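Local coordinates for protein alpha-fucosidase GH29 (Fusarium graminearum, PDB 4PSR) that hydrolyses alpha-L-fucosides and probably removes the alpha-1,6-linked fucose from the reducing-end N-acetylglucosamine of glycoprotein glycans, at residues V448-D453 with I473-Q478; V415-V420 with A484-L489; M170-N175 with D209-M214; Q205-K210 with Q247-F252. One frame throughout, in Å; residues are numbered along the deposited sequence.

Interaction 1: V448-D453 with I473-Q478; sequences VELLGD and ITLPSQ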
# COMPACT_ATOMS: atom_id res chain seq x y z
N VAL A 448 5.29 -10.21 -30.08
CA VAL A 448 5.62 -9.01 -29.32
C VAL A 448 4.67 -7.94 -29.86
O VAL A 448 4.65 -7.68 -31.07
CB VAL A 448 7.09 -8.59 -29.54
CG1 VAL A 448 7.40 -7.29 -28.78
CG2 VAL A 448 8.05 -9.72 -29.18
N GLU A 449 3.89 -7.32 -28.99
CA GLU A 449 2.85 -6.39 -29.40
C GLU A 449 2.89 -5.16 -28.50
O GLU A 449 3.15 -5.26 -27.30
CB GLU A 449 1.47 -7.02 -29.25
CG GLU A 449 1.29 -8.34 -30.01
CD GLU A 449 -0.02 -9.01 -29.65
OE1 GLU A 449 -0.16 -9.52 -28.51
OE2 GLU A 449 -0.93 -9.01 -30.50
N LEU A 450 2.64 -4.00 -29.09
CA LEU A 450 2.44 -2.76 -28.35
C LEU A 450 0.97 -2.51 -28.09
O LEU A 450 0.15 -2.52 -29.02
CB LEU A 450 3.01 -1.57 -29.12
CG LEU A 450 3.11 -0.24 -28.37
CD1 LEU A 450 4.12 -0.32 -27.23
CD2 LEU A 450 3.50 0.90 -29.32
N LEU A 451 0.59 -2.29 -26.83
CA LEU A 451 -0.79 -1.98 -26.52
C LEU A 451 -1.13 -0.62 -27.10
O LEU A 451 -0.35 0.32 -27.01
CB LEU A 451 -1.02 -2.01 -25.00
CG LEU A 451 -1.40 -3.36 -24.44
CD1 LEU A 451 -0.27 -4.34 -24.61
CD2 LEU A 451 -1.78 -3.22 -22.98
N GLY A 452 -2.29 -0.55 -27.75
CA GLY A 452 -2.68 0.61 -28.52
C GLY A 452 -3.54 1.63 -27.81
O GLY A 452 -3.51 1.75 -26.59
N ASP A 453 -4.34 2.38 -28.57
CA ASP A 453 -5.00 3.57 -28.06
C ASP A 453 -6.13 3.26 -27.12
O ASP A 453 -6.44 4.05 -26.24
CB ASP A 453 -5.58 4.40 -29.22
CG ASP A 453 -4.53 5.04 -30.08
OD1 ASP A 453 -3.32 4.81 -29.89
OD2 ASP A 453 -4.93 5.78 -31.02
N ILE A 473 14.20 -4.42 -28.90
CA ILE A 473 12.91 -4.34 -29.57
C ILE A 473 12.75 -2.99 -30.27
O ILE A 473 12.84 -1.93 -29.65
CB ILE A 473 11.77 -4.50 -28.54
CG1 ILE A 473 11.92 -5.83 -27.79
CG2 ILE A 473 10.42 -4.40 -29.21
CD1 ILE A 473 10.93 -6.02 -26.60
N THR A 474 12.47 -3.03 -31.57
CA THR A 474 12.19 -1.81 -32.35
C THR A 474 10.71 -1.51 -32.35
O THR A 474 9.89 -2.32 -32.78
CB THR A 474 12.67 -1.98 -33.79
OG1 THR A 474 14.09 -2.16 -33.77
CG2 THR A 474 12.33 -0.76 -34.63
N LEU A 475 10.34 -0.33 -31.87
CA LEU A 475 8.93 -0.02 -31.70
C LEU A 475 8.25 0.35 -33.01
O LEU A 475 8.90 0.91 -33.90
CB LEU A 475 8.77 1.14 -30.71
CG LEU A 475 9.23 0.84 -29.27
CD1 LEU A 475 9.21 2.12 -28.46
CD2 LEU A 475 8.32 -0.21 -28.64
N PRO A 476 6.94 0.05 -33.13
CA PRO A 476 6.14 0.56 -34.24
C PRO A 476 5.83 2.03 -34.02
O PRO A 476 6.38 2.67 -33.11
CB PRO A 476 4.86 -0.29 -34.17
CG PRO A 476 4.71 -0.62 -32.69
CD PRO A 476 6.14 -0.78 -32.20
N SER A 477 4.96 2.58 -34.86
CA SER A 477 4.56 3.97 -34.75
C SER A 477 3.93 4.26 -33.39
O SER A 477 3.09 3.50 -32.89
CB SER A 477 3.60 4.33 -35.90
OG SER A 477 3.00 5.59 -35.69
N GLN A 478 4.34 5.37 -32.80
CA GLN A 478 3.88 5.73 -31.47
C GLN A 478 2.36 5.85 -31.47
O GLN A 478 1.78 6.48 -32.36
CB GLN A 478 4.53 7.05 -31.02
CG GLN A 478 4.17 7.50 -29.60
CD GLN A 478 4.86 8.76 -29.16
OE1 GLN A 478 5.62 9.37 -29.92
NE2 GLN A 478 4.59 9.19 -27.94
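The only ring in this contact is the pyrrolidine of Pro476, and Leu450 meets it at its puckered corner: Pro476 CG lies 3.9 Å from Leu450 CD2 and 4.1 Å from Leu450 CB. The two side chains cross obliquely, and CG makes the closest approach. Leu450 reaches it because its CG stands opposite the backbone nitrogen (chi1 -169°), which sends both methyls across to 473-478. There they part company. CD2 goes to the proline and passes the carbonyl oxygen of Ser477 at 4.4 Å, while CD1 faces the tip of Leu475, with Leu450 CD1 to Leu475 CD2 also 4.4 Å. Two residues earlier a lighter branch-to-branch touch, Val448 CG1 to Ile473 CG2 at 4.2 Å, extends the apolar seam. All of this is van der Waals packing; the two backbones stay well apart, with Leu450 CA and Pro476 CA separated by 7.7 Å.

That spacing fits layers packed face to face. Strand 445-451 belongs to the six-stranded antiparallel sheet of the C-terminal domain, bonded on one flank to 458-460 and on the other to 485-491, whose Leu487 also touches Leu450 and Leu475. Strand 471-474 is the middle strand of a separate three-stranded sheet, and Asn427 ND2 ties down the carbonyl of Leu475 just beyond its end.

Interaction 2: V415-V420 with A484-L489; sequences VLYVTV and AYVLKL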
# COMPACT_ATOMS: atom_id res chain seq x y z
N VAL A 415 2.67 -14.80 -20.48
CA VAL A 415 2.71 -13.45 -21.04
C VAL A 415 3.47 -12.53 -20.07
O VAL A 415 3.16 -12.46 -18.87
CB VAL A 415 1.32 -12.86 -21.30
CG1 VAL A 415 1.44 -11.42 -21.74
CG2 VAL A 415 0.57 -13.67 -22.38
N LEU A 416 4.50 -11.88 -20.59
CA LEU A 416 5.26 -10.87 -19.83
C LEU A 416 4.91 -9.51 -20.38
O LEU A 416 5.03 -9.26 -21.59
CB LEU A 416 6.75 -11.13 -19.97
CG LEU A 416 7.74 -10.25 -19.17
CD1 LEU A 416 7.61 -10.48 -17.64
CD2 LEU A 416 9.17 -10.46 -19.66
N TYR A 417 4.47 -8.62 -19.50
CA TYR A 417 4.23 -7.22 -19.84
C TYR A 417 5.46 -6.42 -19.47
O TYR A 417 5.96 -6.51 -18.33
CB TYR A 417 3.00 -6.68 -19.10
CG TYR A 417 1.73 -7.42 -19.48
CD1 TYR A 417 1.07 -7.13 -20.67
CD2 TYR A 417 1.24 -8.45 -18.68
CE1 TYR A 417 -0.05 -7.81 -21.03
CE2 TYR A 417 0.12 -9.16 -19.07
CZ TYR A 417 -0.53 -8.82 -20.22
OH TYR A 417 -1.66 -9.55 -20.61
N VAL A 418 5.98 -5.68 -20.43
CA VAL A 418 7.14 -4.83 -20.28
C VAL A 418 6.68 -3.41 -20.45
O VAL A 418 6.37 -2.96 -21.56
CB VAL A 418 8.20 -5.13 -21.33
CG1 VAL A 418 9.40 -4.18 -21.16
CG2 VAL A 418 8.62 -6.59 -21.25
N THR A 419 6.60 -2.69 -19.33
CA THR A 419 6.06 -1.35 -19.34
C THR A 419 7.20 -0.35 -19.26
O THR A 419 7.98 -0.37 -18.31
CB THR A 419 5.02 -1.12 -18.18
OG1 THR A 419 3.90 -2.00 -18.35
CG2 THR A 419 4.51 0.28 -18.20
N VAL A 420 7.31 0.50 -20.27
CA VAL A 420 8.40 1.47 -20.39
C VAL A 420 7.87 2.84 -19.99
O VAL A 420 6.78 3.24 -20.38
CB VAL A 420 9.05 1.46 -21.82
CG1 VAL A 420 8.07 1.91 -22.91
CG2 VAL A 420 10.34 2.28 -21.87
N ALA A 484 3.01 6.07 -19.71
CA ALA A 484 3.89 4.94 -19.91
C ALA A 484 3.32 4.14 -21.09
O ALA A 484 2.18 4.37 -21.51
CB ALA A 484 3.96 4.07 -18.63
N TYR A 485 4.13 3.22 -21.62
CA TYR A 485 3.77 2.42 -22.80
C TYR A 485 4.02 0.96 -22.48
O TYR A 485 4.93 0.64 -21.73
CB TYR A 485 4.58 2.87 -24.04
CG TYR A 485 4.30 4.31 -24.39
CD1 TYR A 485 5.02 5.34 -23.82
CD2 TYR A 485 3.28 4.66 -25.28
CE1 TYR A 485 4.74 6.66 -24.09
CE2 TYR A 485 3.00 6.00 -25.55
CZ TYR A 485 3.75 6.98 -24.99
OH TYR A 485 3.49 8.31 -25.25
N VAL A 486 3.19 0.09 -23.03
CA VAL A 486 3.22 -1.32 -22.66
C VAL A 486 3.47 -2.24 -23.84
O VAL A 486 2.70 -2.25 -24.81
CB VAL A 486 1.90 -1.76 -21.96
CG1 VAL A 486 1.98 -3.20 -21.49
CG2 VAL A 486 1.54 -0.87 -20.78
N LEU A 487 4.50 -3.06 -23.71
CA LEU A 487 4.75 -4.18 -24.63
C LEU A 487 4.23 -5.47 -24.01
O LEU A 487 4.36 -5.71 -22.80
CB LEU A 487 6.23 -4.32 -24.92
CG LEU A 487 6.87 -3.18 -25.72
CD1 LEU A 487 8.36 -3.17 -25.58
CD2 LEU A 487 6.48 -3.30 -27.21
N LYS A 488 3.66 -6.33 -24.85
CA LYS A 488 3.11 -7.62 -24.42
C LYS A 488 3.85 -8.71 -25.15
O LYS A 488 3.81 -8.75 -26.40
CB LYS A 488 1.61 -7.69 -24.72
CG LYS A 488 0.94 -9.01 -24.43
CD LYS A 488 -0.54 -8.95 -24.76
CE LYS A 488 -1.25 -10.23 -24.42
NZ LYS A 488 -2.70 -10.13 -24.73
N LEU A 489 4.53 -9.57 -24.41
CA LEU A 489 5.36 -10.64 -24.98
C LEU A 489 4.72 -11.97 -24.65
O LEU A 489 4.57 -12.33 -23.50
CB LEU A 489 6.79 -10.60 -24.43
CG LEU A 489 7.79 -9.56 -24.96
CD1 LEU A 489 7.31 -8.16 -24.68
CD2 LEU A 489 9.13 -9.75 -24.33
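Strands 415-420 and 485-489 run antiparallel, 158° between their directions, and are laced by three reciprocal pairs of N-H to O=C bonds at Leu416 with Leu489, Val418 with Leu487 and Val420 with Tyr485, all 2.8 to 2.9 Å between the N and O atoms. The non-hydrogen-bonded pairs, Tyr417 with Lys488 and Thr419 with Val486, fall between them and are braced by CA-H...O contacts, such as Tyr417 CA to Leu487 O at 3.3 Å.

One side of the sheet carries Tyr417 and Lys488, lying side by side and pointing the same way. The lysine is fully extended, with CG opposite its backbone nitrogen (chi1 175°), and runs its methylenes along the ring, CG sitting 3.7 Å from Tyr417 CE1. Val415 CG1 covers one face of that ring, 3.6 Å above its plane and toward the rim, and also touches Lys488 CG at 3.6 Å. Both polar ends finish on the same acceptor: Lys488 NZ forms a salt bridge and Tyr417 OH a hydrogen bond with Glu371 OE2. Next along this side, Thr419 OG1 rests on Val486 CG2 at 3.6 Å. The other side is mostly apolar: Val418 CG2 meets Leu489 CD1 at 4.0 Å.

Here are the two central strands of an antiparallel sheet flanked by 405-409 and 445-451, the framework of the C-terminal beta domain; its Tyr417 and Lys488 side faces the catalytic domain through Glu371 and helix 353-369.

Interaction 3: M170-N175 with D209-M214; sequences MHQAYN and DKHREM
Lys210 slides past Gln172 in the opposite direction, its CD 4.0 Å from Gln172 CG, before its ammonium group takes hold of a water. That water bridges the segments, accepting from Lys210 NZ at 2.9 Å and donating to Gln172 O, while Lys210 NZ also forms a salt bridge with Glu125. At His211, Gln172 and Met170 both come to the imidazole from one side. Gln172 NE2 stands over the ring centre, 3.4 Å above the plane, with the amide turned 80° from the ring; its CG sits between backbone N and carbonyl carbon (chi1 85°) and the chain then bends back. Met170 CB and CG approach His211 CE1 obliquely, each 3.7 Å away. One turn on, Met214 reaches toward Met170 tip to tip, with Met214 CE 3.9 Å from Met170 CG.

The contact packs helix 200-218 behind the end of strand 165-170, next to His171, which neighbours the bound fucose. Direct touches are apolar or amide-on-ring, and the polar link runs through water. Gln172 NE2 is secured by Trp207 O. His211 ND1 is buried with no partner in the model, while NE2 is hydrogen-bonded, which is consistent with a neutral imidazole.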
# COMPACT_ATOMS: atom_id res chain seq x y z
N MET A 170 -7.98 2.93 10.21
CA MET A 170 -8.12 3.11 11.65
C MET A 170 -6.74 3.40 12.24
O MET A 170 -5.82 2.60 12.05
CB MET A 170 -8.70 1.86 12.27
CG MET A 170 -10.10 1.51 11.80
SD MET A 170 -11.37 2.63 12.40
CE MET A 170 -11.49 2.05 14.11
N HIS A 171 -6.61 4.52 12.94
CA HIS A 171 -5.32 4.93 13.50
C HIS A 171 -5.46 5.21 15.02
O HIS A 171 -4.79 6.09 15.56
CB HIS A 171 -4.73 6.19 12.79
CG HIS A 171 -4.91 6.27 11.29
ND1 HIS A 171 -3.87 6.58 10.45
CD2 HIS A 171 -6.01 6.16 10.50
CE1 HIS A 171 -4.32 6.67 9.20
NE2 HIS A 171 -5.62 6.42 9.21
N GLN A 172 -6.30 4.43 15.69
CA GLN A 172 -6.75 4.79 17.03
C GLN A 172 -5.86 4.29 18.17
O GLN A 172 -6.10 4.64 19.32
CB GLN A 172 -8.23 4.45 17.23
CG GLN A 172 -8.62 3.05 17.64
CD GLN A 172 -8.51 1.97 16.58
OE1 GLN A 172 -7.84 2.15 15.55
NE2 GLN A 172 -9.17 0.83 16.81
N ALA A 173 -4.80 3.55 17.85
CA ALA A 173 -3.84 3.14 18.88
C ALA A 173 -2.98 4.29 19.37
O ALA A 173 -2.75 4.41 20.60
CB ALA A 173 -2.96 2.04 18.38
N TYR A 174 -2.47 5.14 18.49
CA TYR A 174 -1.53 6.17 18.94
C TYR A 174 -2.25 7.25 19.76
O TYR A 174 -1.64 7.97 20.56
CB TYR A 174 -0.75 6.75 17.77
CG TYR A 174 0.32 7.75 18.11
CD1 TYR A 174 1.18 7.56 19.19
CD2 TYR A 174 0.53 8.86 17.30
CE1 TYR A 174 2.16 8.48 19.48
CE2 TYR A 174 1.52 9.79 17.59
CZ TYR A 174 2.35 9.58 18.66
OH TYR A 174 3.32 10.54 18.91
N ASN A 175 -3.57 7.32 19.61
CA ASN A 175 -4.39 8.23 20.39
C ASN A 175 -4.07 8.25 21.90
O ASN A 175 -4.03 9.33 22.49
CB ASN A 175 -5.88 7.90 20.17
CG ASN A 175 -6.79 8.67 21.08
OD1 ASN A 175 -7.25 8.13 22.10
ND2 ASN A 175 -7.04 9.94 20.77
N ASP A 209 -13.29 -2.12 20.99
CA ASP A 209 -14.71 -1.83 20.84
C ASP A 209 -14.96 -0.92 19.62
O ASP A 209 -15.96 -1.06 18.93
CB ASP A 209 -15.28 -1.15 22.09
CG ASP A 209 -15.40 -2.10 23.28
OD1 ASP A 209 -15.35 -3.32 23.09
OD2 ASP A 209 -15.58 -1.58 24.40
N LYS A 210 -14.05 0.02 19.36
CA LYS A 210 -14.15 0.87 18.18
C LYS A 210 -14.08 0.03 16.90
O LYS A 210 -14.91 0.18 15.97
CB LYS A 210 -13.06 1.94 18.20
CG LYS A 210 -13.34 3.10 19.13
CD LYS A 210 -12.10 3.97 19.32
CE LYS A 210 -12.42 5.27 20.03
NZ LYS A 210 -11.21 6.13 20.06
N HIS A 211 -13.08 -0.84 16.80
CA HIS A 211 -12.99 -1.75 15.65
C HIS A 211 -14.25 -2.60 15.47
O HIS A 211 -14.78 -2.70 14.38
CB HIS A 211 -11.84 -2.73 15.79
CG HIS A 211 -10.53 -2.28 15.24
ND1 HIS A 211 -10.42 -1.66 14.01
CD2 HIS A 211 -9.27 -2.44 15.71
CE1 HIS A 211 -9.14 -1.46 13.75
NE2 HIS A 211 -8.42 -1.93 14.76
N ARG A 212 -14.70 -3.21 16.56
CA ARG A 212 -15.85 -4.11 16.52
C ARG A 212 -17.12 -3.40 16.03
O ARG A 212 -17.85 -3.91 15.17
CB ARG A 212 -16.09 -4.71 17.90
CG ARG A 212 -17.45 -5.39 18.04
CD ARG A 212 -17.52 -6.33 19.23
NE ARG A 212 -17.28 -5.61 20.47
CZ ARG A 212 -17.41 -6.12 21.69
NH1 ARG A 212 -17.15 -5.36 22.74
NH2 ARG A 212 -17.78 -7.38 21.85
N GLU A 213 -17.37 -2.22 16.58
CA GLU A 213 -18.57 -1.44 16.26
C GLU A 213 -18.49 -1.00 14.81
O GLU A 213 -19.45 -1.14 14.04
CB GLU A 213 -18.67 -0.24 17.19
CG GLU A 213 -19.98 0.55 17.08
CD GLU A 213 -19.95 1.72 18.01
OE1 GLU A 213 -19.07 2.59 17.79
OE2 GLU A 213 -20.69 1.75 19.04
N MET A 214 -17.33 -0.48 14.39
CA MET A 214 -17.17 -0.00 13.03
C MET A 214 -17.35 -1.16 12.05
O MET A 214 -18.02 -1.03 11.02
CB MET A 214 -15.79 0.67 12.84
CG MET A 214 -15.45 1.05 11.37
SD MET A 214 -14.85 -0.33 10.38
CE MET A 214 -13.27 -0.64 11.17
O HOH W 1 -8.63 4.92 20.64

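Interaction 4: Q205-K210 with Q247-F252; sequences QLWFDK and QKRLEF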
# COMPACT_ATOMS: atom_id res chain seq x y z
N GLN A 205 -9.51 -1.62 25.84
CA GLN A 205 -10.83 -2.12 25.55
C GLN A 205 -11.52 -1.26 24.47
O GLN A 205 -12.19 -1.83 23.59
CB GLN A 205 -11.69 -2.16 26.84
CG GLN A 205 -13.10 -2.68 26.62
CD GLN A 205 -13.10 -4.18 26.33
OE1 GLN A 205 -12.60 -4.97 27.13
NE2 GLN A 205 -13.68 -4.58 25.21
N LEU A 206 -11.38 0.05 24.56
CA LEU A 206 -11.97 0.98 23.61
C LEU A 206 -11.36 0.78 22.23
O LEU A 206 -12.08 0.90 21.21
CB LEU A 206 -11.82 2.42 24.11
CG LEU A 206 -12.43 3.50 23.22
CD1 LEU A 206 -13.95 3.33 23.11
CD2 LEU A 206 -12.11 4.89 23.78
N TRP A 207 -10.08 0.44 22.14
CA TRP A 207 -9.44 0.19 20.83
C TRP A 207 -10.18 -0.92 20.11
O TRP A 207 -10.53 -0.81 18.92
CB TRP A 207 -7.97 -0.17 21.03
CG TRP A 207 -7.24 -0.50 19.75
CD1 TRP A 207 -6.58 0.36 18.93
CD2 TRP A 207 -7.12 -1.80 19.16
NE1 TRP A 207 -6.06 -0.33 17.84
CE2 TRP A 207 -6.39 -1.65 17.94
CE3 TRP A 207 -7.57 -3.07 19.52
CZ2 TRP A 207 -6.07 -2.73 17.12
CZ3 TRP A 207 -7.26 -4.15 18.70
CH2 TRP A 207 -6.52 -3.97 17.50
N PHE A 208 -10.43 -2.01 20.83
CA PHE A 208 -11.17 -3.14 20.32
C PHE A 208 -12.64 -2.80 20.04
O PHE A 208 -13.16 -3.11 18.95
CB PHE A 208 -11.11 -4.35 21.26
CG PHE A 208 -12.06 -5.44 20.88
CD1 PHE A 208 -11.69 -6.40 19.95
CD2 PHE A 208 -13.33 -5.50 21.40
CE1 PHE A 208 -12.58 -7.40 19.56
CE2 PHE A 208 -14.20 -6.49 21.01
CZ PHE A 208 -13.82 -7.44 20.08
N ASP A 209 -13.29 -2.12 20.99
CA ASP A 209 -14.71 -1.83 20.84
C ASP A 209 -14.96 -0.92 19.62
O ASP A 209 -15.96 -1.06 18.93
CB ASP A 209 -15.28 -1.15 22.09
CG ASP A 209 -15.40 -2.10 23.28
OD1 ASP A 209 -15.35 -3.32 23.09
OD2 ASP A 209 -15.58 -1.58 24.40
N LYS A 210 -14.05 0.02 19.36
CA LYS A 210 -14.15 0.87 18.18
C LYS A 210 -14.08 0.03 16.90
O LYS A 210 -14.91 0.18 15.97
CB LYS A 210 -13.06 1.94 18.20
CG LYS A 210 -13.34 3.10 19.13
CD LYS A 210 -12.10 3.97 19.32
CE LYS A 210 -12.42 5.27 20.03
NZ LYS A 210 -11.21 6.13 20.06
N GLN A 247 -3.86 -9.19 24.14
CA GLN A 247 -5.13 -9.90 24.18
C GLN A 247 -6.16 -9.19 23.29
O GLN A 247 -6.91 -9.83 22.56
CB GLN A 247 -5.64 -10.00 25.63
CG GLN A 247 -6.95 -10.71 25.78
CD GLN A 247 -7.25 -11.16 27.21
OE1 GLN A 247 -6.59 -10.76 28.16
NE2 GLN A 247 -8.27 -12.00 27.35
N LYS A 248 -6.18 -7.87 23.37
CA LYS A 248 -7.13 -7.07 22.60
C LYS A 248 -6.82 -7.13 21.10
O LYS A 248 -7.74 -7.20 20.25
CB LYS A 248 -7.22 -5.64 23.12
CG LYS A 248 -7.87 -5.55 24.54
CD LYS A 248 -9.30 -5.96 24.47
CE LYS A 248 -9.97 -6.00 25.81
NZ LYS A 248 -9.93 -7.36 26.35
N ARG A 249 -5.54 -7.12 20.74
CA ARG A 249 -5.17 -7.34 19.34
C ARG A 249 -5.65 -8.67 18.82
O ARG A 249 -6.23 -8.76 17.74
CB ARG A 249 -3.65 -7.21 19.19
CG ARG A 249 -3.17 -5.79 19.26
CD ARG A 249 -1.68 -5.70 19.12
NE ARG A 249 -0.93 -5.87 20.36
CZ ARG A 249 0.12 -6.67 20.52
NH1 ARG A 249 0.51 -7.53 19.60
NH2 ARG A 249 0.77 -6.65 21.68
N LEU A 250 -5.46 -9.72 19.60
CA LEU A 250 -5.87 -11.05 19.21
C LEU A 250 -7.40 -11.17 19.14
O LEU A 250 -7.92 -11.87 18.27
CB LEU A 250 -5.32 -12.10 20.19
CG LEU A 250 -3.83 -12.37 20.01
CD1 LEU A 250 -3.32 -13.20 21.18
CD2 LEU A 250 -3.61 -13.12 18.70
N GLU A 251 -8.10 -10.48 20.04
CA GLU A 251 -9.56 -10.51 20.02
C GLU A 251 -10.10 -9.80 18.75
O GLU A 251 -11.06 -10.24 18.15
CB GLU A 251 -10.11 -9.88 21.30
CG GLU A 251 -9.96 -10.83 22.51
CD GLU A 251 -10.19 -10.17 23.85
OE1 GLU A 251 -10.45 -8.97 23.92
OE2 GLU A 251 -10.08 -10.89 24.87
N PHE A 252 -9.45 -8.69 18.37
CA PHE A 252 -9.78 -8.03 17.10
C PHE A 252 -9.60 -8.97 15.90
O PHE A 252 -10.52 -9.10 15.06
CB PHE A 252 -8.93 -6.77 16.87
CG PHE A 252 -8.99 -6.31 15.44
CD1 PHE A 252 -10.16 -5.75 14.91
CD2 PHE A 252 -7.90 -6.50 14.60
CE1 PHE A 252 -10.22 -5.37 13.57
CE2 PHE A 252 -7.95 -6.11 13.26
CZ PHE A 252 -9.11 -5.56 12.74
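Asp209 OD1 is gripped from its own helix by Gln205 NE2 at 3.0 Å and, in the conformer given, by Arg212 NH1, and the first of these leaves the other end of the Gln205 amide turned to the facing helix. There Gln205 OE1 lies 3.1 Å from Lys248 CE, a close approach to the methylene next to the ammonium group. Lys248 NZ itself bonds to Glu251 OE1 at 3.0 Å, on the syn side of the carboxylate, a salt bridge within the helix between two partly exposed side chains.

Deeper in, two aromatic side chains of 205-210 fill the gap. Phe208 points its edge at the backbone of the other helix: CE1 stands 3.5 Å from Glu251 O, with Phe252 N near the same ring plane. Trp207, CG opposite its backbone nitrogen (chi1 178°), drives the benzene end of the indole across; Trp207 CZ3 is 3.5 Å from Lys248 O, near the ring plane, and 3.6 Å from Phe252 CB. The Trp207 and Phe252 side chains cross at about a right angle, their ring planes 74° apart.

Segments 205-210 and 247-252 run nearly parallel, 9° apart, with axes 9.3 Å apart at closest approach, as successive outer helices of the TIM barrel should. Inward, Trp207 rests on Asn225 and Phe252 on Ile223, so both back onto strand 222-225, which the chain forms between them.

From the N terminus, interaction 3 closes first, bringing the loop after barrel strand 165-170 against helix 200-218. Interaction 4 opens on that same helix before interaction 3 has ended, the two sharing Asp209 and Lys210, and closes on helix 246-263; their loops therefore overlap slightly along the chain. They also touch in space, with His211 packed on Phe252, and together join the end of strand 165-170 to helices 200-218 and 246-263 of the TIM barrel. Much later, interaction 2 joins 415-420 to 484-489, and interaction 1 is nested inside its loop. Neighbouring strands 445-451 and 485-491 connect these two within the C-terminal domain, about 42 to 53 Å, centre to centre, from the barrel pair.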